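Local coordinates for protein endoribonuclease MazF4 (Mycobacterium tuberculosis, PDB 5XE2) that cuts single-stranded mRNA as the endoribonuclease toxin of a type II toxin-antitoxin pair, cleaving between the first two bases of UCGCU, at residues A[22-27]-A[38-43]; A[10-16]-A[78-84]; A[50-54]-A[97-101]; A[3-8]-A[32-38]; A[55-61]-A[84-90]. All blocks are in the same frame, centred on the assembly; numbering follows the deposited sequence.

Contact 1 of 5, residues A[22-27]-A[38-43]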
# COMPACT_ATOMS: atom_id res chain seq x y z
N PRO A 22 -3.15 -16.15 1.61
CA PRO A 22 -3.65 -15.28 2.68
C PRO A 22 -3.15 -13.85 2.60
O PRO A 22 -1.97 -13.62 2.29
CB PRO A 22 -3.16 -15.96 3.96
CG PRO A 22 -1.98 -16.77 3.55
CD PRO A 22 -2.13 -17.10 2.10
N TRP A 23 -4.04 -12.91 2.90
CA TRP A 23 -3.75 -11.49 2.88
C TRP A 23 -4.21 -10.87 4.18
O TRP A 23 -5.31 -11.16 4.65
CB TRP A 23 -4.47 -10.81 1.71
CG TRP A 23 -3.92 -11.15 0.37
CD1 TRP A 23 -4.23 -12.24 -0.39
CD2 TRP A 23 -2.97 -10.39 -0.40
NE1 TRP A 23 -3.54 -12.21 -1.58
CE2 TRP A 23 -2.76 -11.09 -1.61
CE3 TRP A 23 -2.28 -9.18 -0.18
CZ2 TRP A 23 -1.88 -10.62 -2.60
CZ3 TRP A 23 -1.41 -8.72 -1.16
CH2 TRP A 23 -1.22 -9.44 -2.36
N LEU A 24 -3.36 -10.02 4.75
CA LEU A 24 -3.64 -9.30 5.98
C LEU A 24 -4.15 -7.89 5.70
O LEU A 24 -3.45 -7.10 5.05
CB LEU A 24 -2.37 -9.20 6.82
CG LEU A 24 -2.46 -8.26 8.03
CD1 LEU A 24 -3.30 -8.88 9.12
CD2 LEU A 24 -1.09 -7.90 8.55
N ILE A 25 -5.31 -7.55 6.26
CA ILE A 25 -5.93 -6.23 6.05
C ILE A 25 -5.12 -5.16 6.81
O ILE A 25 -4.95 -5.26 8.02
CB ILE A 25 -7.39 -6.18 6.57
CG1 ILE A 25 -8.26 -7.29 5.95
CG2 ILE A 25 -8.00 -4.79 6.31
CD1 ILE A 25 -8.33 -7.28 4.44
N VAL A 26 -4.65 -4.15 6.08
CA VAL A 26 -3.91 -3.02 6.69
C VAL A 26 -4.57 -1.64 6.56
O VAL A 26 -4.13 -0.69 7.20
CB VAL A 26 -2.43 -2.99 6.22
CG1 VAL A 26 -1.71 -4.24 6.71
CG2 VAL A 26 -2.32 -2.88 4.70
N SER A 27 -5.62 -1.54 5.75
CA SER A 27 -6.38 -0.30 5.66
C SER A 27 -7.16 -0.03 6.96
O SER A 27 -7.49 -0.95 7.71
CB SER A 27 -7.32 -0.31 4.44
OG SER A 27 -7.83 -1.60 4.19
N VAL A 38 -10.51 -2.87 0.21
CA VAL A 38 -9.56 -2.76 1.32
C VAL A 38 -8.14 -2.80 0.75
O VAL A 38 -7.94 -3.15 -0.41
CB VAL A 38 -9.71 -3.92 2.32
CG1 VAL A 38 -11.11 -3.92 2.95
CG2 VAL A 38 -9.40 -5.28 1.68
N VAL A 39 -7.18 -2.46 1.59
CA VAL A 39 -5.77 -2.64 1.29
C VAL A 39 -5.22 -3.71 2.21
O VAL A 39 -5.56 -3.76 3.40
CB VAL A 39 -4.98 -1.33 1.41
CG1 VAL A 39 -3.49 -1.57 1.18
CG2 VAL A 39 -5.50 -0.32 0.40
N ALA A 40 -4.40 -4.58 1.62
CA ALA A 40 -3.84 -5.72 2.31
C ALA A 40 -2.40 -5.99 1.89
O ALA A 40 -1.94 -5.55 0.83
CB ALA A 40 -4.70 -6.95 2.05
N VAL A 41 -1.70 -6.73 2.75
CA VAL A 41 -0.35 -7.22 2.49
C VAL A 41 -0.32 -8.75 2.55
O VAL A 41 -1.10 -9.39 3.28
CB VAL A 41 0.70 -6.65 3.45
CG1 VAL A 41 0.92 -5.16 3.19
CG2 VAL A 41 0.34 -6.91 4.91
N ARG A 42 0.63 -9.30 1.80
CA ARG A 42 0.69 -10.74 1.55
C ARG A 42 1.28 -11.48 2.74
O ARG A 42 2.26 -11.03 3.35
CB ARG A 42 1.52 -11.00 0.29
CG ARG A 42 1.30 -12.37 -0.34
CD ARG A 42 1.96 -12.48 -1.72
NE ARG A 42 3.40 -12.16 -1.72
CZ ARG A 42 4.33 -12.72 -2.51
NH1 ARG A 42 4.01 -13.65 -3.43
NH2 ARG A 42 5.60 -12.35 -2.40
N LEU A 43 0.68 -12.62 3.07
CA LEU A 43 1.30 -13.59 3.97
C LEU A 43 1.94 -14.66 3.11
O LEU A 43 1.32 -15.11 2.12
CB LEU A 43 0.30 -14.24 4.91
CG LEU A 43 0.21 -13.69 6.33
CD1 LEU A 43 -0.61 -12.41 6.34
CD2 LEU A 43 -0.39 -14.75 7.24

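Contact 2 of 5, residues A[10-16]-A[78-84]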
# COMPACT_ATOMS: atom_id res chain seq x y z
N GLN A 10 -7.12 -8.53 10.47
CA GLN A 10 -7.70 -9.80 10.02
C GLN A 10 -7.02 -10.33 8.78
O GLN A 10 -6.50 -9.56 7.95
CB GLN A 10 -9.19 -9.64 9.75
CG GLN A 10 -10.00 -9.30 10.98
CD GLN A 10 -11.49 -9.20 10.69
OE1 GLN A 10 -11.90 -8.96 9.55
NE2 GLN A 10 -12.31 -9.36 11.74
N VAL A 11 -7.05 -11.66 8.63
CA VAL A 11 -6.42 -12.37 7.52
C VAL A 11 -7.47 -13.18 6.76
O VAL A 11 -8.21 -13.96 7.36
CB VAL A 11 -5.28 -13.30 8.02
CG1 VAL A 11 -4.67 -14.09 6.85
CG2 VAL A 11 -4.19 -12.50 8.72
N TYR A 12 -7.51 -13.00 5.45
CA TYR A 12 -8.45 -13.69 4.57
C TYR A 12 -7.73 -14.40 3.42
O TYR A 12 -6.79 -13.84 2.83
CB TYR A 12 -9.45 -12.68 3.97
CG TYR A 12 -10.39 -12.07 4.99
CD1 TYR A 12 -10.02 -10.93 5.71
CD2 TYR A 12 -11.65 -12.61 5.21
CE1 TYR A 12 -10.89 -10.35 6.63
CE2 TYR A 12 -12.52 -12.05 6.14
CZ TYR A 12 -12.14 -10.92 6.84
OH TYR A 12 -13.02 -10.38 7.76
N ARG A 13 -8.18 -15.61 3.08
CA ARG A 13 -7.77 -16.30 1.84
C ARG A 13 -8.37 -15.58 0.65
O ARG A 13 -9.57 -15.36 0.63
CB ARG A 13 -8.23 -17.76 1.82
CG ARG A 13 -7.40 -18.69 2.69
CD ARG A 13 -7.80 -20.15 2.56
NE ARG A 13 -7.30 -20.79 1.33
CZ ARG A 13 -8.05 -21.32 0.35
NH1 ARG A 13 -9.39 -21.31 0.38
NH2 ARG A 13 -7.43 -21.87 -0.70
N CYS A 14 -7.56 -15.23 -0.34
CA CYS A 14 -8.04 -14.53 -1.53
C CYS A 14 -7.32 -15.02 -2.78
O CYS A 14 -6.10 -15.13 -2.77
CB CYS A 14 -7.83 -13.02 -1.37
SG CYS A 14 -8.37 -12.34 0.22
N ASP A 15 -8.08 -15.31 -3.84
CA ASP A 15 -7.49 -15.61 -5.15
C ASP A 15 -7.66 -14.40 -6.06
O ASP A 15 -8.79 -13.98 -6.31
CB ASP A 15 -8.16 -16.85 -5.77
CG ASP A 15 -7.35 -17.42 -6.93
OD1 ASP A 15 -6.76 -16.64 -7.71
OD2 ASP A 15 -7.31 -18.66 -7.06
N LEU A 16 -6.55 -13.85 -6.54
CA LEU A 16 -6.54 -12.61 -7.35
C LEU A 16 -6.13 -12.87 -8.80
O LEU A 16 -5.84 -14.01 -9.18
CB LEU A 16 -5.59 -11.59 -6.72
CG LEU A 16 -5.67 -11.35 -5.20
CD1 LEU A 16 -4.74 -10.21 -4.83
CD2 LEU A 16 -7.09 -11.06 -4.73
N GLU A 78 -13.50 -10.22 -3.46
CA GLU A 78 -12.32 -11.09 -3.53
C GLU A 78 -11.91 -11.71 -2.18
O GLU A 78 -11.03 -12.57 -2.15
CB GLU A 78 -11.12 -10.32 -4.12
CG GLU A 78 -11.37 -9.82 -5.54
CD GLU A 78 -10.20 -9.04 -6.15
OE1 GLU A 78 -9.79 -8.01 -5.58
OE2 GLU A 78 -9.70 -9.46 -7.22
N LEU A 79 -12.51 -11.28 -1.07
CA LEU A 79 -12.16 -11.81 0.25
C LEU A 79 -12.88 -13.15 0.45
O LEU A 79 -14.08 -13.24 0.23
CB LEU A 79 -12.50 -10.83 1.37
CG LEU A 79 -11.80 -9.46 1.29
CD1 LEU A 79 -12.25 -8.59 2.45
CD2 LEU A 79 -10.27 -9.57 1.28
N GLY A 80 -12.11 -14.17 0.82
CA GLY A 80 -12.62 -15.55 0.97
C GLY A 80 -12.66 -15.91 2.44
O GLY A 80 -13.17 -15.13 3.26
N ASP A 81 -12.09 -17.07 2.78
CA ASP A 81 -12.16 -17.62 4.14
C ASP A 81 -11.45 -16.71 5.15
O ASP A 81 -10.35 -16.26 4.88
CB ASP A 81 -11.51 -19.01 4.22
CG ASP A 81 -12.11 -20.01 3.24
OD1 ASP A 81 -13.34 -19.99 3.00
OD2 ASP A 81 -11.35 -20.85 2.72
N TYR A 82 -12.10 -16.45 6.28
CA TYR A 82 -11.50 -15.71 7.41
C TYR A 82 -10.60 -16.63 8.23
O TYR A 82 -11.06 -17.66 8.75
CB TYR A 82 -12.58 -15.11 8.31
CG TYR A 82 -12.05 -14.52 9.60
CD1 TYR A 82 -11.23 -13.40 9.59
CD2 TYR A 82 -12.35 -15.10 10.84
CE1 TYR A 82 -10.73 -12.86 10.76
CE2 TYR A 82 -11.86 -14.57 12.03
CZ TYR A 82 -11.05 -13.45 11.98
OH TYR A 82 -10.56 -12.90 13.14
N LEU A 83 -9.32 -16.27 8.37
CA LEU A 83 -8.30 -17.14 8.96
C LEU A 83 -7.89 -16.78 10.39
O LEU A 83 -7.25 -17.59 11.07
CB LEU A 83 -7.06 -17.16 8.08
CG LEU A 83 -7.22 -17.64 6.64
CD1 LEU A 83 -5.85 -17.89 6.04
CD2 LEU A 83 -8.07 -18.90 6.56
N GLY A 84 -8.22 -15.58 10.84
CA GLY A 84 -7.90 -15.14 12.18
C GLY A 84 -7.43 -13.71 12.20
O GLY A 84 -7.47 -13.00 11.19
O HOH W 1 -10.95 -15.11 -3.37

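Contact 3 of 5, residues A[50-54]-A[97-101]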
# COMPACT_ATOMS: atom_id res chain seq x y z
N ILE A 50 14.50 -9.39 6.77
CA ILE A 50 14.70 -8.01 6.30
C ILE A 50 13.66 -7.08 6.95
O ILE A 50 12.60 -7.56 7.37
CB ILE A 50 14.66 -7.92 4.76
CG1 ILE A 50 13.32 -8.39 4.19
CG2 ILE A 50 15.80 -8.74 4.16
CD1 ILE A 50 13.19 -8.20 2.68
N PRO A 51 13.96 -5.77 7.06
CA PRO A 51 13.06 -4.86 7.80
C PRO A 51 11.58 -4.90 7.38
O PRO A 51 10.71 -4.73 8.22
CB PRO A 51 13.67 -3.48 7.54
CG PRO A 51 15.12 -3.74 7.33
CD PRO A 51 15.21 -5.09 6.67
N THR A 52 11.30 -5.13 6.10
CA THR A 52 9.90 -5.13 5.61
C THR A 52 9.16 -6.47 5.72
O THR A 52 8.00 -6.56 5.31
CB THR A 52 9.83 -4.62 4.17
OG1 THR A 52 10.82 -5.30 3.38
CG2 THR A 52 10.08 -3.12 4.15
N TRP A 53 9.82 -7.51 6.24
CA TRP A 53 9.18 -8.79 6.50
C TRP A 53 8.99 -8.95 8.00
O TRP A 53 9.88 -8.61 8.77
CB TRP A 53 10.01 -9.93 5.90
CG TRP A 53 9.86 -9.99 4.41
CD1 TRP A 53 9.91 -8.93 3.53
CD2 TRP A 53 9.60 -11.13 3.62
NE1 TRP A 53 9.71 -9.36 2.25
CE2 TRP A 53 9.52 -10.71 2.27
CE3 TRP A 53 9.43 -12.49 3.91
CZ2 TRP A 53 9.28 -11.59 1.22
CZ3 TRP A 53 9.20 -13.35 2.87
CH2 TRP A 53 9.12 -12.91 1.54
N VAL A 54 7.81 -9.41 8.40
CA VAL A 54 7.47 -9.63 9.81
C VAL A 54 7.07 -11.09 10.01
O VAL A 54 6.08 -11.53 9.44
CB VAL A 54 6.31 -8.70 10.27
CG1 VAL A 54 6.02 -8.90 11.75
CG2 VAL A 54 6.66 -7.24 10.00
N ALA A 97 7.03 -1.89 9.58
CA ALA A 97 7.38 -2.49 8.29
C ALA A 97 6.71 -1.77 7.10
O ALA A 97 7.37 -1.47 6.09
CB ALA A 97 7.03 -3.97 8.29
N LEU A 98 5.42 -1.49 7.23
CA LEU A 98 4.69 -0.70 6.23
C LEU A 98 5.28 0.70 6.02
O LEU A 98 5.46 1.14 4.89
CB LEU A 98 3.22 -0.58 6.62
CG LEU A 98 2.34 -1.82 6.54
CD1 LEU A 98 1.02 -1.56 7.25
CD2 LEU A 98 2.09 -2.22 5.09
N ALA A 99 5.59 1.39 7.12
CA ALA A 99 6.25 2.70 7.05
C ALA A 99 7.59 2.63 6.30
O ALA A 99 7.89 3.49 5.47
CB ALA A 99 6.44 3.29 8.45
N THR A 100 8.37 1.60 6.58
CA THR A 100 9.65 1.39 5.89
C THR A 100 9.46 1.08 4.40
O THR A 100 10.16 1.64 3.55
CB THR A 100 10.48 0.29 6.57
OG1 THR A 100 10.71 0.67 7.93
CG2 THR A 100 11.83 0.11 5.90
N ALA A 101 8.49 0.21 4.09
CA ALA A 101 8.21 -0.14 2.71
C ALA A 101 7.85 1.11 1.87
O ALA A 101 8.30 1.24 0.75
CB ALA A 101 7.11 -1.17 2.64

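Contact 4 of 5, residues A[3-8]-A[32-38]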
# COMPACT_ATOMS: atom_id res chain seq x y z
N MET A 3 -22.78 -4.27 2.98
CA MET A 3 -21.65 -5.06 2.52
C MET A 3 -20.79 -5.43 3.73
O MET A 3 -20.96 -4.87 4.82
CB MET A 3 -20.84 -4.29 1.48
CG MET A 3 -20.39 -2.90 1.91
SD MET A 3 -19.56 -1.97 0.61
CE MET A 3 -19.54 -0.38 1.43
N ASN A 4 -19.87 -6.36 3.54
CA ASN A 4 -19.03 -6.83 4.64
C ASN A 4 -18.15 -5.69 5.18
O ASN A 4 -17.88 -4.72 4.48
CB ASN A 4 -18.20 -8.03 4.19
CG ASN A 4 -19.05 -9.22 3.75
OD1 ASN A 4 -20.25 -9.30 4.06
ND2 ASN A 4 -18.44 -10.13 3.00
N ALA A 5 -17.76 -5.81 6.45
CA ALA A 5 -16.94 -4.81 7.14
C ALA A 5 -15.70 -5.47 7.73
O ALA A 5 -15.62 -5.71 8.94
CB ALA A 5 -17.74 -4.12 8.24
N PRO A 6 -14.71 -5.79 6.88
CA PRO A 6 -13.48 -6.38 7.42
C PRO A 6 -12.72 -5.42 8.33
O PRO A 6 -12.89 -4.20 8.24
CB PRO A 6 -12.66 -6.73 6.16
CG PRO A 6 -13.26 -5.93 5.06
CD PRO A 6 -14.70 -5.74 5.40
N LEU A 7 -11.90 -5.99 9.21
CA LEU A 7 -11.15 -5.23 10.20
C LEU A 7 -9.64 -5.32 10.00
O LEU A 7 -9.10 -6.37 9.61
CB LEU A 7 -11.52 -5.72 11.61
CG LEU A 7 -13.00 -5.64 11.97
CD1 LEU A 7 -13.28 -6.38 13.27
CD2 LEU A 7 -13.44 -4.19 12.07
N ARG A 8 -8.97 -4.21 10.29
CA ARG A 8 -7.51 -4.16 10.29
C ARG A 8 -6.98 -5.27 11.21
O ARG A 8 -7.53 -5.51 12.29
CB ARG A 8 -7.02 -2.80 10.76
CG ARG A 8 -5.58 -2.52 10.41
CD ARG A 8 -5.23 -1.05 10.58
NE ARG A 8 -3.91 -0.78 10.04
CZ ARG A 8 -2.74 -1.01 10.65
NH1 ARG A 8 -2.69 -1.53 11.88
NH2 ARG A 8 -1.61 -0.71 10.03
N ASN A 32 -12.57 0.45 5.59
CA ASN A 32 -12.98 -0.96 5.42
C ASN A 32 -14.49 -1.19 5.57
O ASN A 32 -15.05 -2.07 4.92
CB ASN A 32 -12.26 -1.88 6.40
CG ASN A 32 -10.75 -1.88 6.23
OD1 ASN A 32 -10.22 -1.60 5.16
ND2 ASN A 32 -10.05 -2.21 7.31
N ARG A 33 -15.14 -0.41 6.44
CA ARG A 33 -16.59 -0.53 6.61
C ARG A 33 -17.37 0.13 5.48
O ARG A 33 -18.33 -0.44 4.96
CB ARG A 33 -17.03 0.07 7.95
CG ARG A 33 -18.50 -0.24 8.29
CD ARG A 33 -18.92 0.12 9.71
NE ARG A 33 -17.80 0.06 10.65
CZ ARG A 33 -17.08 1.09 11.09
NH1 ARG A 33 -17.35 2.34 10.71
NH2 ARG A 33 -16.07 0.88 11.93
N HIS A 34 -16.95 1.34 5.09
CA HIS A 34 -17.76 2.22 4.27
C HIS A 34 -17.48 2.21 2.77
O HIS A 34 -18.28 2.76 2.02
CB HIS A 34 -17.62 3.66 4.78
CG HIS A 34 -18.10 3.84 6.19
ND1 HIS A 34 -19.32 3.37 6.62
CD2 HIS A 34 -17.52 4.44 7.25
CE1 HIS A 34 -19.48 3.67 7.89
NE2 HIS A 34 -18.41 4.33 8.30
N THR A 35 -16.36 1.63 2.34
CA THR A 35 -16.00 1.60 0.91
C THR A 35 -16.11 0.18 0.35
O THR A 35 -16.40 -0.76 1.10
CB THR A 35 -14.60 2.22 0.66
OG1 THR A 35 -13.57 1.30 1.06
CG2 THR A 35 -14.43 3.53 1.42
N ALA A 36 -15.89 0.02 -0.95
CA ALA A 36 -16.08 -1.28 -1.63
C ALA A 36 -14.85 -2.18 -1.61
O ALA A 36 -14.93 -3.33 -2.04
CB ALA A 36 -16.52 -1.06 -3.07
N ASP A 37 -13.72 -1.68 -1.11
CA ASP A 37 -12.46 -2.42 -1.13
C ASP A 37 -11.62 -2.15 0.11
O ASP A 37 -11.99 -1.34 0.96
CB ASP A 37 -11.69 -2.13 -2.43
CG ASP A 37 -11.46 -0.64 -2.68
OD1 ASP A 37 -11.43 0.18 -1.73
OD2 ASP A 37 -11.28 -0.28 -3.86
N VAL A 38 -10.51 -2.87 0.21
CA VAL A 38 -9.56 -2.76 1.32
C VAL A 38 -8.14 -2.80 0.75
O VAL A 38 -7.94 -3.15 -0.41
CB VAL A 38 -9.71 -3.92 2.32
CG1 VAL A 38 -11.11 -3.92 2.95
CG2 VAL A 38 -9.40 -5.28 1.68
O HOH W 2 -20.06 -2.32 5.79

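Contact 5 of 5, residues A[55-61]-A[84-90]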
# COMPACT_ATOMS: atom_id res chain seq x y z
N ALA A 55 7.83 -11.82 10.81
CA ALA A 55 7.49 -13.19 11.16
C ALA A 55 6.32 -13.20 12.15
O ALA A 55 6.28 -12.41 13.09
CB ALA A 55 8.70 -13.91 11.77
N MET A 56 5.39 -14.11 11.93
CA MET A 56 4.33 -14.36 12.89
C MET A 56 4.96 -14.98 14.13
O MET A 56 5.98 -15.66 14.04
CB MET A 56 3.29 -15.32 12.32
CG MET A 56 2.50 -14.79 11.14
SD MET A 56 1.59 -13.27 11.51
CE MET A 56 0.41 -13.25 10.17
N GLY A 57 4.35 -14.71 15.28
CA GLY A 57 4.87 -15.13 16.58
C GLY A 57 4.06 -16.25 17.20
O GLY A 57 2.99 -16.61 16.68
N PRO A 58 4.54 -16.79 18.33
CA PRO A 58 3.89 -17.95 18.94
C PRO A 58 2.46 -17.69 19.44
O PRO A 58 1.74 -18.64 19.66
CB PRO A 58 4.83 -18.32 20.10
CG PRO A 58 5.56 -17.07 20.42
CD PRO A 58 5.71 -16.34 19.11
N SER A 59 2.07 -16.42 19.60
CA SER A 59 0.70 -16.05 19.97
C SER A 59 -0.22 -15.72 18.80
O SER A 59 -1.42 -15.53 19.01
CB SER A 59 0.73 -14.85 20.93
OG SER A 59 1.53 -15.15 22.07
N ASP A 60 0.31 -15.63 17.58
CA ASP A 60 -0.50 -15.31 16.40
C ASP A 60 -1.24 -16.55 15.90
O ASP A 60 -0.81 -17.66 16.16
CB ASP A 60 0.35 -14.71 15.28
CG ASP A 60 0.80 -13.31 15.59
OD1 ASP A 60 -0.07 -12.45 15.84
OD2 ASP A 60 2.02 -13.09 15.62
N PRO A 61 -2.36 -16.35 15.17
CA PRO A 61 -3.18 -17.45 14.66
C PRO A 61 -2.60 -18.24 13.48
O PRO A 61 -3.13 -19.31 13.14
CB PRO A 61 -4.46 -16.73 14.21
CG PRO A 61 -3.98 -15.38 13.82
CD PRO A 61 -3.00 -15.04 14.91
N GLY A 84 -8.22 -15.58 10.84
CA GLY A 84 -7.90 -15.14 12.18
C GLY A 84 -7.43 -13.71 12.20
O GLY A 84 -7.47 -13.00 11.19
N GLU A 85 -6.98 -13.30 13.38
CA GLU A 85 -6.63 -11.93 13.68
C GLU A 85 -5.24 -11.90 14.30
O GLU A 85 -4.96 -12.60 15.28
CB GLU A 85 -7.65 -11.35 14.65
CG GLU A 85 -7.51 -9.86 14.89
CD GLU A 85 -8.66 -9.28 15.69
OE1 GLU A 85 -9.64 -10.02 15.96
OE2 GLU A 85 -8.58 -8.08 16.04
N VAL A 86 -4.37 -11.08 13.72
CA VAL A 86 -3.00 -10.93 14.18
C VAL A 86 -2.99 -10.17 15.51
O VAL A 86 -3.84 -9.30 15.74
CB VAL A 86 -2.15 -10.23 13.08
CG1 VAL A 86 -0.79 -9.81 13.58
CG2 VAL A 86 -2.00 -11.17 11.89
N THR A 87 -2.05 -10.52 16.38
CA THR A 87 -1.98 -9.90 17.71
C THR A 87 -1.59 -8.41 17.59
O THR A 87 -0.95 -8.02 16.60
CB THR A 87 -0.96 -10.59 18.62
OG1 THR A 87 0.33 -10.58 17.99
CG2 THR A 87 -1.37 -12.03 18.93
N PRO A 88 -2.00 -7.58 18.57
CA PRO A 88 -1.53 -6.19 18.58
C PRO A 88 -0.02 -6.03 18.56
O PRO A 88 0.48 -5.13 17.89
CB PRO A 88 -2.12 -5.64 19.88
CG PRO A 88 -3.40 -6.40 20.03
CD PRO A 88 -3.09 -7.79 19.54
N ALA A 89 0.70 -6.89 19.28
CA ALA A 89 2.16 -6.90 19.24
C ALA A 89 2.69 -7.09 17.82
O ALA A 89 3.53 -6.32 17.36
CB ALA A 89 2.72 -7.99 20.15
N THR A 90 2.21 -8.12 17.13
CA THR A 90 2.66 -8.37 15.75
C THR A 90 2.22 -7.24 14.80
O THR A 90 2.98 -6.86 13.92
CB THR A 90 2.24 -9.76 15.25
OG1 THR A 90 2.86 -10.76 16.07
CG2 THR A 90 2.65 -10.00 13.78
O HOH W 3 5.73 -11.15 15.73

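Contact 1 of 5, residues A[22-27]-A[38-43]
W23 lays its indole against the backbone of V41-R42 where strand 22-25 runs antiparallel to strand 38-43. A chi1 of -70° turns the ring away from the tryptophan's own carbonyl carbon and toward the neighbouring strand. W23 CB rests 3.9 Å from A40 CB; W23 CE3 reaches V41 C at 3.4 Å; CZ3 touches R42 N and has A40 O at the ring edge; CH2 ends near R42 CB. R42 CB stands 4.1 Å from the centroid of the six-membered ring of W23 and 16° off its normal, a CH-pi contact, before the arginine chain leads away. L24 and V41 form a hydrogen-bonded pair: L24 N gives a 2.8 Å bond to V41 O in the carbonyl plane, and V41 N returns one to L24 O. On that face L24, V26 and V41 pack against helix 88-101, V26 CG1 meeting V41 CG2 at 3.8 Å. Past the end of strand 22-25, V39 O accepts from both V26 N and S27 N on the same face of its plane. S27 OG takes V39 N in a nearly straight 2.8 Å bond (171°) and is also hydrogen-bonded to N32. The second subunit packs on V26 and V39. Backbone bonds thus satisfy the paired N-H and C=O groups between two central strands of the MazF sheet, and the serine hydroxyl takes the N-H of V39 where the ladder ends.

Contact 2 of 5, residues A[10-16]-A[78-84]
Y12 and Y82 face each other as a non-hydrogen-bonded pair between strand 10-14 and edge strand 82-85. Their planes stand at 53°, neither stacked nor edge-to-face, with Y82 CD1 over the rim of one Y12 face and Y12 CE2 3.8 Å from Y82 CB. At the edge of the Y12 ring lies G80 O, while Q10 presses its CG against Y82 CE1 at 3.6 Å. The tight end is sulfur and methyl: C14 SG meets L79 CD2 at 3.5 Å, and L74 of strand 65-75 touches both side chains. The backbone ladder is firm at L83 N to V11 O (2.8 Å) and R13 N to D81 O, whereas G80 N to R13 O is weak, bent to 125°. The outer side is looser. R13 runs alongside D81, its aliphatic part lying against L83, and R13 NH1 makes a 3.1 Å salt bridge to D81 OD2; the carboxylate oxygen is near the guanidinium plane, but the nitrogen comes from above the carboxylate plane. Beyond the strands, the two chains are joined by one water, from D15 N to E78 O. The contact of buried C14 with L79 and the main-chain bonds therefore hold the edge strand, while the ion pair, on exposed residues, probably adds modestly because solvent can compete for both charges.

Contact 3 of 5, residues A[50-54]-A[97-101]
T52 drops its methyl into the surface of helix 88-101, joining the type I beta turn I50-W53, which leads into edge strand 53-55, to the helix that packs on the MazF sheet. All cross-contacts are van der Waals; no hydrogen bond links the two segments. Among them, T52 CG2 is central: it lies against the helical bond from A101 N to A97 O, 3.7 Å from each atom, and 3.9 Å from A101 CB, with T100 CG2 at 4.1 Å. The T52 and A97 CA atoms are 4.5 Å apart, a close approach consistent with the small side chains of A97 and A101. The polar bonds lie within each segment or lead outside. W53 N closes the turn on I50 O at 3.0 Å, T52 OG1 bonds to D69, and T100 OG1 to T96 one turn back in the helix. The second subunit also reaches this helix end, its N28 bonding to T100 O. A97 CB touches V54 CG2 at 3.7 Å and P51 O at 3.8 Å.

Contact 4 of 5, residues A[3-8]-A[32-38]
The carboxamide of N32 lies beside P6-R8, N32 ND2 3.6 Å from P6 O and 3.7 Å from R8 N, while N32 CB is 3.0 Å from P6 O. A chi1 of -61° sets the amide on the side away from N32's own carbonyl carbon, which leaves OD1 bonded to S27 OG and ND2 weakly to N29. The imidazole of H34 carries R33 CB over the centre of one face. Beside these groups the contact is apolar: P6 CG meets V38 CG1 at 3.6 Å, their side chains oblique to each other, and A5 CB sits near R33 CG. M3 stretches its extended chain across the end of the helix, M3 CE lying 3.2 Å from T35 O and near H34 O. A water lies within hydrogen-bonding distance of M3 O and R33 O and may bridge them, and K76 NZ bonds to the carbonyl oxygens of N4, N32 and T35, so a single ammonium gathers both segments around the helix C-terminus. The N-terminal arm thus crosses the short helix 29-34 and the start of strand 37-44 before entering strand 10-14, with P6 against L79 and R8 reaching N95 of helix 88-101.

Contact 5 of 5, residues A[55-61]-A[84-90]
D60 and T90 point at each other from opposite directions, and T87 crosses D60 at about a right angle, so that both threonine hydroxyls meet the carboxylate from the helix side, one at each oxygen. A chi1 of -72° swings the D60 carboxylate off its own carbonyl and presents it to them. D60 OD1 takes T87 N at 2.8 Å, nearly straight (174°), and T87 OG1 at 2.9 Å on the syn side, out of the carboxylate plane. D60 OD2 receives T90 OG1 at 2.5 Å on its syn lone pair and G57 N on the anti one. These four donors fix the rotation of the carboxylate and probably stabilise its negative charge. T87 is the N-cap of helix 88-101, its OG1 accepting from T90 N; D60, at the end of the type I turn G57-D60, thus ties that turn to the helix start, whose dipole should also favour the anion. M56 meets V86 and T90 each at about a right angle, M56 CE 3.6 Å from V86 CG2. A water joins A55 O to T90 OG1, and P61 CD lies 3.2 Å from E85 O.

How the contacts relate
From the N terminus, contact 4 closes the first loop, bringing the arm 3-8 onto helix 29-34 and the start of strand 37-44. Contact 1 crosses it, pairing strands 21-25 and 37-44 and sharing V38. Contact 2 spans much of the chain: it opens at strand 10-14 inside contact 4's loop, crosses that contact, encloses contact 1, and adds strand 82-85 to the sheet's edge. Contacts 3 and 5 open after contact 1 and cross contact 2; contact 5 lies within contact 3. These two tie the far edge strand 53-55 and the loop after it to helix 88-101, contact 5 sharing G84 with contact 2. L98 touches V41 and V26 of contact 1 and R8 of contact 4.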